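Local coordinates for protein Niban 2 (Homo sapiens, PDB 7CTP) that may suppress apoptosis and promote melanoma cell invasion, as a PH-domain protein of the Niban family, at residues 38-43 with 302-307; 313-318 with 528-533; 355-360 with 434-439; 394-399 with 439-444. One frame throughout, in Å; residues are numbered along the deposited sequence.

Contact 1: 38-43 with 302-307; sequences ALFNSM and AVIRTD
Ile304 has the largest buried share of this contact, and it meets three side chains of 38-43. Its CB points at the facing helix. CG2 stands anti to the backbone N and CG1 beside it (chi1 -72°), and this sends the two branches to different neighbours. Ile304 CD1, at the end of the CG1 branch, lies 3.7 Å from Leu39 CG and equally near Leu39 CD2. Ile304 CG2 comes obliquely to the ring of Phe40, 3.8 Å from Phe40 CD1. Ile304 CG2 also sits 3.8 Å from Met43 SD. Leu39, Phe40 and Met43 thus enclose the end of one isoleucine with carbon and sulfur, and no hydrogen bond crosses between the segments. Phe529, from a loop, also packs on Ile304 and adds to the apolar cluster.

Arg305 follows at the rim. Its chain bends at chi3 (-61°) and brings the guanidinium back to Met43. The methyl of Met43 lies over one face of that group, offset toward its rim, with Met43 CE 3.6 Å from Arg305 NH1. The exposed guanidinium also gives a hydrogen bond from NH1 to a bound glycerol, probably from the crystallisation liquor.

The axes of the two short segments pass 10.3 Å apart at -47°. This is the packing of two crossing helices, here 10-48 and 260-337, through an apolar core with a charged rim, in the helical part of the protein.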
loop_
_atom_site.group_PDB
_atom_site.type_symbol
_atom_site.label_atom_id
_atom_site.label_comp_id
_atom_site.label_asym_id
_atom_site.label_seq_id
_atom_site.Cartn_x
_atom_site.Cartn_y
_atom_site.Cartn_z
ATOM N N ALA A 38 -19.774 4.345 -0.586
ATOM C CA ALA A 38 -18.736 4.661 0.387
ATOM C C ALA A 38 -19.149 5.825 1.277
ATOM O O ALA A 38 -18.872 5.822 2.485
ATOM C CB ALA A 38 -17.423 4.983 -0.327
ATOM N N LEU A 39 -19.792 6.839 0.687
ATOM C CA LEU A 39 -20.268 7.983 1.461
ATOM C C LEU A 39 -21.324 7.553 2.469
ATOM O O LEU A 39 -21.269 7.930 3.647
ATOM C CB LEU A 39 -20.826 9.052 0.521
ATOM C CG LEU A 39 -21.381 10.320 1.183
ATOM C CD1 LEU A 39 -20.267 11.077 1.889
ATOM C CD2 LEU A 39 -22.040 11.201 0.125
ATOM N N PHE A 40 -22.294 6.753 2.025
ATOM C CA PHE A 40 -23.324 6.275 2.943
ATOM C C PHE A 40 -22.719 5.471 4.091
ATOM O O PHE A 40 -23.101 5.646 5.256
ATOM C CB PHE A 40 -24.355 5.430 2.201
ATOM C CG PHE A 40 -25.339 4.776 3.120
ATOM C CD1 PHE A 40 -26.398 5.500 3.639
ATOM C CD2 PHE A 40 -25.180 3.451 3.503
ATOM C CE1 PHE A 40 -27.299 4.908 4.505
ATOM C CE2 PHE A 40 -26.082 2.857 4.372
ATOM C CZ PHE A 40 -27.145 3.589 4.866
ATOM N N ASN A 41 -21.787 4.562 3.785
ATOM C CA ASN A 41 -21.222 3.721 4.844
ATOM C C ASN A 41 -20.463 4.555 5.868
ATOM O O ASN A 41 -20.536 4.296 7.078
ATOM C CB ASN A 41 -20.305 2.651 4.251
ATOM C CG ASN A 41 -21.065 1.598 3.463
ATOM O OD1 ASN A 41 -22.239 1.329 3.728
ATOM N ND2 ASN A 41 -20.389 0.986 2.496
ATOM N N SER A 42 -19.724 5.561 5.402
ATOM C CA SER A 42 -18.962 6.404 6.312
ATOM C C SER A 42 -19.905 7.241 7.160
ATOM O O SER A 42 -19.734 7.347 8.382
ATOM C CB SER A 42 -17.993 7.295 5.533
ATOM O OG SER A 42 -17.312 8.204 6.394
ATOM N N MET A 43 -20.928 7.819 6.531
ATOM C CA MET A 43 -21.873 8.629 7.291
ATOM C C MET A 43 -22.665 7.783 8.274
ATOM O O MET A 43 -22.978 8.244 9.378
ATOM C CB MET A 43 -22.810 9.376 6.352
ATOM C CG MET A 43 -22.110 10.482 5.621
ATOM S SD MET A 43 -23.278 11.430 4.650
ATOM C CE MET A 43 -24.216 12.252 5.957
ATOM N N ALA A 302 -26.994 15.355 2.306
ATOM C CA ALA A 302 -28.291 15.782 2.819
ATOM C C ALA A 302 -29.324 14.670 2.686
ATOM O O ALA A 302 -30.122 14.442 3.607
ATOM C CB ALA A 302 -28.757 17.040 2.093
ATOM N N VAL A 303 -29.315 13.958 1.554
ATOM C CA VAL A 303 -30.267 12.867 1.362
ATOM C C VAL A 303 -29.972 11.725 2.331
ATOM O O VAL A 303 -30.886 11.157 2.944
ATOM C CB VAL A 303 -30.258 12.389 -0.101
ATOM C CG1 VAL A 303 -31.113 11.141 -0.245
ATOM C CG2 VAL A 303 -30.747 13.512 -1.037
ATOM N N ILE A 304 -28.689 11.370 2.482
ATOM C CA ILE A 304 -28.305 10.294 3.401
ATOM C C ILE A 304 -28.719 10.625 4.831
ATOM O O ILE A 304 -29.248 9.772 5.558
ATOM C CB ILE A 304 -26.791 10.027 3.316
ATOM C CG1 ILE A 304 -26.441 9.344 1.994
ATOM C CG2 ILE A 304 -26.321 9.198 4.522
ATOM C CD1 ILE A 304 -24.961 9.471 1.609
ATOM N N ARG A 305 -28.461 11.863 5.265
ATOM C CA ARG A 305 -28.767 12.247 6.638
ATOM C C ARG A 305 -30.269 12.233 6.882
ATOM O O ARG A 305 -30.731 11.759 7.926
ATOM C CB ARG A 305 -28.182 13.631 6.937
ATOM C CG ARG A 305 -27.837 13.869 8.398
ATOM C CD ARG A 305 -27.315 15.295 8.603
ATOM N NE ARG A 305 -26.093 15.580 7.848
ATOM C CZ ARG A 305 -24.874 15.188 8.210
ATOM N NH1 ARG A 305 -23.822 15.520 7.474
ATOM N NH2 ARG A 305 -24.701 14.465 9.313
ATOM N N THR A 306 -31.042 12.734 5.917
ATOM C CA THR A 306 -32.494 12.790 6.060
ATOM C C THR A 306 -33.121 11.400 5.991
ATOM O O THR A 306 -34.009 11.063 6.789
ATOM C CB THR A 306 -33.084 13.685 4.972
ATOM O OG1 THR A 306 -32.533 15.001 5.094
ATOM C CG2 THR A 306 -34.599 13.759 5.098
ATOM N N ASP A 307 -32.682 10.582 5.036
ATOM C CA ASP A 307 -33.348 9.331 4.709
ATOM C C ASP A 307 -32.639 8.107 5.271
ATOM O O ASP A 307 -32.994 6.986 4.898
ATOM C CB ASP A 307 -33.489 9.186 3.194
ATOM C CG ASP A 307 -34.497 10.157 2.607
ATOM O OD1 ASP A 307 -35.377 10.626 3.363
ATOM O OD2 ASP A 307 -34.402 10.452 1.396
#

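Contact 2: 313-318 with 528-533; sequences TSKEHL and RFILVE
The start of helix 532-555, with the loop that leads into it, docks here on the long helix 260-337. Leu531 holds the N-cap position. Just before it, Ile530 points its CB at 313-318 and buries more surface here than any other residue. Ile530 CG2 lies 3.7 Å from Leu318 CD2, and the two side chains run past each other in opposite directions. Ile530 CD1 reaches Ser314, 3.2 Å from Ser314 OG. That hydroxyl is buried with no polar partner in the model.

Lys315 slides along the same isoleucine, with Lys315 CE 3.8 Å from Ile530 CG1. Bends at chi3 (-75°) and chi4 (-110°) turn its amine to the loop backbone. Lys315 NZ donates to Phe529 O at 2.9 Å, lying in the carbonyl plane with a C=O...N angle of 149°. Lys315 NZ also donates to a water at 3.0 Å, and Leu531 N donates to that same water. The lysine therefore ties down the loop on both sides of Ile530, once directly and once through water. Phe40 of helix 10-48 packs on the lysine as well. A methionine in place of Lys315 would probably leave Phe529 O without its charged donor and the water held less firmly, so that the loop would be freer to shift.

The arrangement is a loop and N-cap leading into helix 532-555, packed on helix 260-337 through one lysine-carbonyl bond, a bridging water and an isoleucine.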
loop_
_atom_site.group_PDB
_atom_site.type_symbol
_atom_site.label_atom_id
_atom_site.label_comp_id
_atom_site.label_asym_id
_atom_site.label_seq_id
_atom_site.Cartn_x
_atom_site.Cartn_y
_atom_site.Cartn_z
ATOM N N THR A 313 -33.432 0.373 5.859
ATOM C CA THR A 313 -34.542 -0.556 5.667
ATOM C C THR A 313 -34.531 -1.150 4.266
ATOM O O THR A 313 -34.725 -2.360 4.081
ATOM C CB THR A 313 -35.857 0.174 5.928
ATOM O OG1 THR A 313 -35.910 0.534 7.313
ATOM C CG2 THR A 313 -37.042 -0.697 5.558
ATOM N N SER A 314 -34.305 -0.305 3.261
ATOM C CA SER A 314 -34.286 -0.780 1.884
ATOM C C SER A 314 -33.100 -1.708 1.652
ATOM O O SER A 314 -33.230 -2.746 0.990
ATOM C CB SER A 314 -34.255 0.409 0.924
ATOM O OG SER A 314 -33.698 0.058 -0.329
ATOM N N LYS A 315 -31.939 -1.356 2.212
ATOM C CA LYS A 315 -30.756 -2.209 2.111
ATOM C C LYS A 315 -31.019 -3.580 2.733
ATOM O O LYS A 315 -30.691 -4.619 2.144
ATOM C CB LYS A 315 -29.559 -1.513 2.772
ATOM C CG LYS A 315 -28.182 -2.010 2.302
ATOM C CD LYS A 315 -27.022 -1.116 2.801
ATOM C CE LYS A 315 -26.907 0.218 2.033
ATOM N NZ LYS A 315 -25.696 0.316 1.124
ATOM N N GLU A 316 -31.663 -3.602 3.905
ATOM C CA GLU A 316 -31.937 -4.866 4.589
ATOM C C GLU A 316 -32.961 -5.706 3.831
ATOM O O GLU A 316 -32.867 -6.941 3.817
ATOM C CB GLU A 316 -32.398 -4.587 6.022
ATOM C CG GLU A 316 -32.782 -5.816 6.866
ATOM C CD GLU A 316 -31.823 -6.997 6.729
ATOM O OE1 GLU A 316 -32.314 -8.133 6.543
ATOM O OE2 GLU A 316 -30.590 -6.798 6.828
ATOM N N HIS A 317 -33.936 -5.065 3.181
ATOM C CA HIS A 317 -34.898 -5.819 2.382
ATOM C C HIS A 317 -34.216 -6.478 1.189
ATOM O O HIS A 317 -34.460 -7.652 0.892
ATOM C CB HIS A 317 -36.037 -4.913 1.921
ATOM C CG HIS A 317 -37.093 -5.619 1.126
ATOM N ND1 HIS A 317 -37.285 -5.397 -0.222
ATOM C CD2 HIS A 317 -38.015 -6.541 1.490
ATOM C CE1 HIS A 317 -38.279 -6.154 -0.654
ATOM N NE2 HIS A 317 -38.740 -6.856 0.365
ATOM N N LEU A 318 -33.361 -5.728 0.486
ATOM C CA LEU A 318 -32.582 -6.315 -0.601
ATOM C C LEU A 318 -31.726 -7.468 -0.096
ATOM O O LEU A 318 -31.679 -8.541 -0.711
ATOM C CB LEU A 318 -31.710 -5.241 -1.250
ATOM C CG LEU A 318 -30.694 -5.654 -2.315
ATOM C CD1 LEU A 318 -31.387 -6.231 -3.545
ATOM C CD2 LEU A 318 -29.832 -4.442 -2.676
ATOM N N ARG A 528 -27.874 5.579 -5.694
ATOM C CA ARG A 528 -26.491 6.000 -5.477
ATOM C C ARG A 528 -25.928 5.454 -4.174
ATOM O O ARG A 528 -24.707 5.468 -3.983
ATOM C CB ARG A 528 -26.364 7.527 -5.462
ATOM C CG ARG A 528 -26.610 8.224 -6.795
ATOM C CD ARG A 528 -25.709 7.704 -7.918
ATOM N NE ARG A 528 -24.270 7.933 -7.735
ATOM C CZ ARG A 528 -23.618 9.019 -8.156
ATOM N NH1 ARG A 528 -24.282 10.004 -8.757
ATOM N NH2 ARG A 528 -22.299 9.127 -7.976
ATOM N N PHE A 529 -26.784 4.968 -3.272
ATOM C CA PHE A 529 -26.335 4.537 -1.954
ATOM C C PHE A 529 -26.454 3.043 -1.738
ATOM O O PHE A 529 -25.916 2.539 -0.748
ATOM C CB PHE A 529 -27.133 5.249 -0.857
ATOM C CG PHE A 529 -27.309 6.702 -1.126
ATOM C CD1 PHE A 529 -26.203 7.512 -1.342
ATOM C CD2 PHE A 529 -28.573 7.250 -1.228
ATOM C CE1 PHE A 529 -26.360 8.856 -1.637
ATOM C CE2 PHE A 529 -28.741 8.603 -1.513
ATOM C CZ PHE A 529 -27.636 9.403 -1.718
ATOM N N ILE A 530 -27.156 2.347 -2.625
ATOM C CA ILE A 530 -27.408 0.914 -2.518
ATOM C C ILE A 530 -27.098 0.285 -3.864
ATOM O O ILE A 530 -27.683 0.673 -4.880
ATOM C CB ILE A 530 -28.861 0.610 -2.111
ATOM C CG1 ILE A 530 -29.203 1.304 -0.787
ATOM C CG2 ILE A 530 -29.083 -0.906 -2.044
ATOM C CD1 ILE A 530 -30.648 1.144 -0.372
ATOM N N LEU A 531 -26.189 -0.697 -3.871
ATOM C CA LEU A 531 -25.846 -1.445 -5.074
ATOM C C LEU A 531 -26.107 -2.927 -4.842
ATOM O O LEU A 531 -25.752 -3.461 -3.788
ATOM C CB LEU A 531 -24.369 -1.242 -5.440
ATOM C CG LEU A 531 -23.999 0.146 -5.960
ATOM C CD1 LEU A 531 -22.484 0.318 -6.047
ATOM C CD2 LEU A 531 -24.636 0.365 -7.316
ATOM N N VAL A 532 -26.720 -3.586 -5.829
ATOM C CA VAL A 532 -26.946 -5.031 -5.729
ATOM C C VAL A 532 -25.640 -5.742 -5.415
ATOM O O VAL A 532 -25.559 -6.584 -4.511
ATOM C CB VAL A 532 -27.569 -5.576 -7.025
ATOM C CG1 VAL A 532 -27.538 -7.100 -7.016
ATOM C CG2 VAL A 532 -28.995 -5.077 -7.193
ATOM N N GLU A 533 -24.585 -5.394 -6.149
ATOM C CA GLU A 533 -23.323 -6.104 -5.993
ATOM C C GLU A 533 -22.746 -5.931 -4.592
ATOM O O GLU A 533 -22.303 -6.905 -3.972
ATOM C CB GLU A 533 -22.331 -5.630 -7.041
ATOM C CG GLU A 533 -21.081 -6.458 -7.061
ATOM C CD GLU A 533 -21.242 -7.799 -7.754
ATOM O OE1 GLU A 533 -22.108 -7.911 -8.647
ATOM O OE2 GLU A 533 -20.478 -8.731 -7.408
HETATM O O HOH W 1 -25.089 -1.545 -1.133
#

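Contact 3: 355-360 with 434-439; sequences QGFTEV and IHMREQ
Gly356 and Met436 make the tight part of this contact. The thioether of Met436 lies along the glycine backbone, with Met436 CE 3.6 Å from Gly356 CA and Met436 SD 3.9 Å from the same atom. Glycine has no side chain there, and the place a CB would take is already occupied by the methyl CE. The methionine chain is extended beyond CG, which carries the thioether across to the glycine. Along the way it is held by two residues. Met436 CB lies 3.9 Å from Val360 CG2. Met436 CG lies over one face of the Phe357 ring, 3.9 Å from Phe357 CE1. The ring thus covers the middle of the methionine, and the glycine takes its end.

Elsewhere the touches are single carbons. Phe357 has CG anti to the carbonyl carbon (chi1 -84°), which swings its ring toward the other helix. Phe357 CZ is 3.8 Å from His435 CB, and Phe357 CE2 is 3.9 Å from Gln439 CG; both carbons approach obliquely. The ring and the amide of Gln439 are nearly parallel, 15° between planes, but only CG touches. His435 turns its imidazole away and gives a weak hydrogen bond from ND1 to Glu438 OE2. The solvent side lies at Gln355, which is exposed and points away, and at partly exposed Thr358 and Glu438. Ser483 and Arg487 of helix 464-511 also touch Phe357.

The two segment axes run 9.9 Å apart at -24°. Here a glycine at the crossing lets the methionine end lie against the backbone, in near-parallel packing of helices 342-378 and 422-455, with 464-511 alongside.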
loop_
_atom_site.group_PDB
_atom_site.type_symbol
_atom_site.label_atom_id
_atom_site.label_comp_id
_atom_site.label_asym_id
_atom_site.label_seq_id
_atom_site.Cartn_x
_atom_site.Cartn_y
_atom_site.Cartn_z
ATOM N N GLN A 355 5.797 -10.585 16.169
ATOM C CA GLN A 355 7.220 -10.346 16.394
ATOM C C GLN A 355 7.596 -8.922 16.015
ATOM O O GLN A 355 8.377 -8.270 16.718
ATOM C CB GLN A 355 8.057 -11.352 15.605
ATOM C CG GLN A 355 7.996 -12.760 16.157
ATOM C CD GLN A 355 8.730 -13.755 15.291
ATOM O OE1 GLN A 355 9.109 -13.451 14.164
ATOM N NE2 GLN A 355 8.931 -14.957 15.815
ATOM N N GLY A 356 7.044 -8.419 14.911
ATOM C CA GLY A 356 7.382 -7.074 14.477
ATOM C C GLY A 356 6.895 -6.005 15.438
ATOM O O GLY A 356 7.617 -5.051 15.742
ATOM N N PHE A 357 5.664 -6.150 15.931
ATOM C CA PHE A 357 5.135 -5.166 16.874
ATOM C C PHE A 357 5.891 -5.217 18.195
ATOM O O PHE A 357 6.137 -4.179 18.819
ATOM C CB PHE A 357 3.641 -5.397 17.092
ATOM C CG PHE A 357 2.756 -4.760 16.042
ATOM C CD1 PHE A 357 2.689 -5.284 14.760
ATOM C CD2 PHE A 357 1.989 -3.648 16.343
ATOM C CE1 PHE A 357 1.883 -4.707 13.797
ATOM C CE2 PHE A 357 1.175 -3.063 15.380
ATOM C CZ PHE A 357 1.122 -3.596 14.108
ATOM N N THR A 358 6.280 -6.417 18.629
ATOM C CA THR A 358 7.112 -6.534 19.823
ATOM C C THR A 358 8.486 -5.901 19.614
ATOM O O THR A 358 9.015 -5.239 20.517
ATOM C CB THR A 358 7.237 -8.000 20.228
ATOM O OG1 THR A 358 5.947 -8.483 20.619
ATOM C CG2 THR A 358 8.210 -8.156 21.394
ATOM N N GLU A 359 9.070 -6.067 18.423
ATOM C CA GLU A 359 10.354 -5.435 18.138
ATOM C C GLU A 359 10.243 -3.912 18.151
ATOM O O GLU A 359 11.145 -3.227 18.642
ATOM C CB GLU A 359 10.906 -5.938 16.802
ATOM C CG GLU A 359 12.283 -5.369 16.421
ATOM C CD GLU A 359 13.437 -5.922 17.267
ATOM O OE1 GLU A 359 14.561 -5.400 17.127
ATOM O OE2 GLU A 359 13.226 -6.870 18.051
ATOM N N VAL A 360 9.138 -3.360 17.629
ATOM C CA VAL A 360 8.912 -1.919 17.737
ATOM C C VAL A 360 8.939 -1.489 19.202
ATOM O O VAL A 360 9.573 -0.492 19.566
ATOM C CB VAL A 360 7.579 -1.535 17.074
ATOM C CG1 VAL A 360 7.203 -0.091 17.449
ATOM C CG2 VAL A 360 7.688 -1.706 15.561
ATOM N N ILE A 434 3.752 -0.785 7.441
ATOM C CA ILE A 434 3.221 0.570 7.589
ATOM C C ILE A 434 2.573 0.740 8.961
ATOM O O ILE A 434 2.755 1.771 9.625
ATOM C CB ILE A 434 2.241 0.897 6.444
ATOM C CG1 ILE A 434 3.010 1.257 5.165
ATOM C CG2 ILE A 434 1.311 2.051 6.825
ATOM C CD1 ILE A 434 3.864 2.509 5.268
ATOM N N HIS A 435 1.824 -0.272 9.417
ATOM C CA HIS A 435 1.255 -0.212 10.760
ATOM C C HIS A 435 2.351 -0.095 11.813
ATOM O O HIS A 435 2.193 0.631 12.802
ATOM C CB HIS A 435 0.393 -1.441 11.057
ATOM C CG HIS A 435 -0.912 -1.483 10.322
ATOM N ND1 HIS A 435 -1.845 -0.471 10.392
ATOM C CD2 HIS A 435 -1.454 -2.441 9.532
ATOM C CE1 HIS A 435 -2.896 -0.793 9.656
ATOM N NE2 HIS A 435 -2.685 -1.984 9.124
ATOM N N MET A 436 3.464 -0.815 11.632
ATOM C CA MET A 436 4.550 -0.719 12.605
ATOM C C MET A 436 5.113 0.692 12.659
ATOM O O MET A 436 5.411 1.208 13.743
ATOM C CB MET A 436 5.659 -1.722 12.276
ATOM C CG MET A 436 5.275 -3.151 12.528
ATOM S SD MET A 436 6.582 -4.260 11.963
ATOM C CE MET A 436 5.605 -5.707 11.602
ATOM N N ARG A 437 5.268 1.331 11.499
ATOM C CA ARG A 437 5.764 2.702 11.465
ATOM C C ARG A 437 4.799 3.642 12.176
ATOM O O ARG A 437 5.214 4.505 12.961
ATOM C CB ARG A 437 5.984 3.149 10.023
ATOM C CG ARG A 437 6.770 4.450 9.884
ATOM C CD ARG A 437 7.026 4.793 8.421
ATOM N NE ARG A 437 5.793 5.197 7.732
ATOM C CZ ARG A 437 5.766 5.780 6.538
ATOM N NH1 ARG A 437 6.904 6.034 5.905
ATOM N NH2 ARG A 437 4.603 6.115 5.982
ATOM N N GLU A 438 3.502 3.472 11.918
ATOM C CA GLU A 438 2.489 4.299 12.568
ATOM C C GLU A 438 2.544 4.137 14.080
ATOM O O GLU A 438 2.532 5.124 14.824
ATOM C CB GLU A 438 1.103 3.933 12.034
ATOM C CG GLU A 438 0.899 4.327 10.580
ATOM C CD GLU A 438 -0.327 3.685 9.952
ATOM O OE1 GLU A 438 -0.763 4.180 8.891
ATOM O OE2 GLU A 438 -0.843 2.687 10.501
ATOM N N GLN A 439 2.616 2.894 14.556
ATOM C CA GLN A 439 2.567 2.677 16.002
ATOM C C GLN A 439 3.835 3.178 16.682
ATOM O O GLN A 439 3.783 3.660 17.822
ATOM C CB GLN A 439 2.319 1.208 16.310
ATOM C CG GLN A 439 0.914 0.750 15.942
ATOM C CD GLN A 439 -0.156 1.747 16.367
ATOM O OE1 GLN A 439 -0.307 2.045 17.552
ATOM N NE2 GLN A 439 -0.905 2.265 15.399
#

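Contact 4: 394-399 with 439-444; sequences LAYHPL and QMDNAV
Met440 has CG anti to its backbone N, then bends at chi2 (68°) and again at chi3 (95°), and these turns fold the sulfur back against Leu394. Leu394 meets it with CG also anti to the backbone N. Leu394 CD2 lies 3.6 Å from Met440 SD, and the side chains pass obliquely. Leu394 CD2 is also 4.0 Å from Val444 CG1, one turn further along the helix. Ala395 fits beside the base of the methionine, with Ala395 CA 3.6 Å from Met440 CG. The methyl Ala395 CB rests on the helix backbone, 3.5 Å from Asp441 N.

The segment 394-399 is part of the connection between helices 384-391 and 402-405. Its 3-10 start at 394-395 packs against helix 422-455, a loop-on-helix packing in the helical region. With Met440 replaced by alanine, Leu394 and Ala395 would lose the carbon and sulfur they pack on, and the loop is likely to be held less closely to the helix.

Asp441 handles the polar side. Asp441 OD1 accepts from a water at 2.8 Å, and Ala395 N donates to that same water. Asp441 OD2 accepts from a second water at 2.7 Å, which is also hydrogen-bonded to Tyr396 OH. The carboxylate also forms a salt bridge from OD1 to Arg60, which probably favours its charged form. The Tyr396 ring meets OD1 only obliquely, its plane 70° from that of the carboxylate.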
loop_
_atom_site.group_PDB
_atom_site.type_symbol
_atom_site.label_atom_id
_atom_site.label_comp_id
_atom_site.label_asym_id
_atom_site.label_seq_id
_atom_site.Cartn_x
_atom_site.Cartn_y
_atom_site.Cartn_z
ATOM N N LEU A 394 12.156 8.744 15.400
ATOM C CA LEU A 394 12.532 7.331 15.462
ATOM C C LEU A 394 11.777 6.492 14.435
ATOM O O LEU A 394 12.357 5.596 13.807
ATOM C CB LEU A 394 12.288 6.795 16.871
ATOM C CG LEU A 394 12.531 5.309 17.127
ATOM C CD1 LEU A 394 13.951 4.927 16.733
ATOM C CD2 LEU A 394 12.268 4.990 18.588
ATOM N N ALA A 395 10.487 6.770 14.240
ATOM C CA ALA A 395 9.705 5.919 13.348
ATOM C C ALA A 395 10.204 5.966 11.912
ATOM O O ALA A 395 9.852 5.083 11.122
ATOM C CB ALA A 395 8.228 6.304 13.389
ATOM N N TYR A 396 11.016 6.960 11.560
ATOM C CA TYR A 396 11.546 7.103 10.211
ATOM C C TYR A 396 13.051 6.883 10.140
ATOM O O TYR A 396 13.662 7.182 9.108
ATOM C CB TYR A 396 11.187 8.483 9.658
ATOM C CG TYR A 396 9.698 8.723 9.673
ATOM C CD1 TYR A 396 8.899 8.285 8.623
ATOM C CD2 TYR A 396 9.078 9.334 10.762
ATOM C CE1 TYR A 396 7.538 8.469 8.640
ATOM C CE2 TYR A 396 7.708 9.518 10.784
ATOM C CZ TYR A 396 6.948 9.088 9.718
ATOM O OH TYR A 396 5.583 9.263 9.726
ATOM N N HIS A 397 13.661 6.378 11.209
ATOM C CA HIS A 397 15.103 6.196 11.228
ATOM C C HIS A 397 15.469 5.089 10.251
ATOM O O HIS A 397 14.963 3.967 10.388
ATOM C CB HIS A 397 15.586 5.849 12.634
ATOM C CG HIS A 397 17.057 6.044 12.828
ATOM N ND1 HIS A 397 17.995 5.162 12.337
ATOM C CD2 HIS A 397 17.750 7.021 13.458
ATOM C CE1 HIS A 397 19.206 5.587 12.654
ATOM N NE2 HIS A 397 19.085 6.713 13.338
ATOM N N PRO A 398 16.319 5.352 9.256
ATOM C CA PRO A 398 16.573 4.341 8.213
ATOM C C PRO A 398 17.293 3.099 8.709
ATOM O O PRO A 398 17.262 2.079 8.018
ATOM C CB PRO A 398 17.428 5.093 7.184
ATOM C CG PRO A 398 17.345 6.542 7.549
ATOM C CD PRO A 398 17.041 6.609 9.011
ATOM N N LEU A 399 17.965 3.149 9.854
ATOM C CA LEU A 399 18.572 1.955 10.433
ATOM C C LEU A 399 17.722 1.353 11.545
ATOM O O LEU A 399 17.463 0.145 11.547
ATOM C CB LEU A 399 19.971 2.289 10.975
ATOM C CG LEU A 399 20.757 1.163 11.649
ATOM C CD1 LEU A 399 20.881 -0.048 10.738
ATOM C CD2 LEU A 399 22.139 1.646 12.094
ATOM N N GLN A 439 2.616 2.894 14.556
ATOM C CA GLN A 439 2.567 2.677 16.002
ATOM C C GLN A 439 3.835 3.178 16.682
ATOM O O GLN A 439 3.783 3.660 17.822
ATOM C CB GLN A 439 2.319 1.208 16.310
ATOM C CG GLN A 439 0.914 0.750 15.942
ATOM C CD GLN A 439 -0.156 1.747 16.367
ATOM O OE1 GLN A 439 -0.307 2.045 17.552
ATOM N NE2 GLN A 439 -0.905 2.265 15.399
ATOM N N MET A 440 4.980 3.095 15.999
ATOM C CA MET A 440 6.194 3.689 16.553
ATOM C C MET A 440 6.079 5.207 16.619
ATOM O O MET A 440 6.438 5.820 17.632
ATOM C CB MET A 440 7.414 3.278 15.735
ATOM C CG MET A 440 8.715 3.922 16.199
ATOM S SD MET A 440 9.227 3.313 17.823
ATOM C CE MET A 440 10.347 2.021 17.308
ATOM N N ASP A 441 5.567 5.832 15.553
ATOM C CA ASP A 441 5.407 7.283 15.572
ATOM C C ASP A 441 4.438 7.706 16.665
ATOM O O ASP A 441 4.667 8.705 17.356
ATOM C CB ASP A 441 4.927 7.793 14.214
ATOM C CG ASP A 441 5.079 9.306 14.068
ATOM O OD1 ASP A 441 6.181 9.833 14.341
ATOM O OD2 ASP A 441 4.095 9.966 13.653
ATOM N N ASN A 442 3.356 6.952 16.843
ATOM C CA ASN A 442 2.414 7.287 17.908
ATOM C C ASN A 442 3.071 7.155 19.277
ATOM O O ASN A 442 2.812 7.961 20.178
ATOM C CB ASN A 442 1.173 6.402 17.825
ATOM C CG ASN A 442 0.360 6.644 16.555
ATOM O OD1 ASN A 442 0.619 7.591 15.805
ATOM N ND2 ASN A 442 -0.623 5.789 16.314
ATOM N N ALA A 443 3.936 6.155 19.450
ATOM C CA ALA A 443 4.579 5.955 20.748
ATOM C C ALA A 443 5.504 7.117 21.085
ATOM O O ALA A 443 5.488 7.632 22.215
ATOM C CB ALA A 443 5.337 4.624 20.772
ATOM N N VAL A 444 6.322 7.552 20.125
ATOM C CA VAL A 444 7.255 8.636 20.423
ATOM C C VAL A 444 6.520 9.966 20.530
ATOM O O VAL A 444 6.875 10.810 21.360
ATOM C CB VAL A 444 8.396 8.687 19.390
ATOM C CG1 VAL A 444 9.194 7.384 19.436
ATOM C CG2 VAL A 444 7.861 8.971 18.007
HETATM O O HOH W 2 8.941 9.332 14.456
HETATM O O HOH W 3 4.574 11.060 11.274
#

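All four contacts are mainly buried; contact 1 has an exposed arginine and contact 4 a partly exposed tyrosine at the margin. Contacts 1 and 2 share helix 260-337 and touch: Ile304 CD1 packs on Phe529 CE1 at 3.6 Å, and Phe40 CE2 on Lys315 CE at 3.6 Å. Contacts 3 and 4 share helix 422-455 and Gln439, and their centres lie 9 Å apart. The two pairs stay separate, with contacts 1 and 3 about 17 Å apart at their nearest atoms. Contacts 1 and 3 join helices without a hydrogen bond between them; contact 1 adds a methyl over a guanidinium. Contact 2 has a direct lysine-carbonyl bond and one bridging water; contact 4 uses two waters.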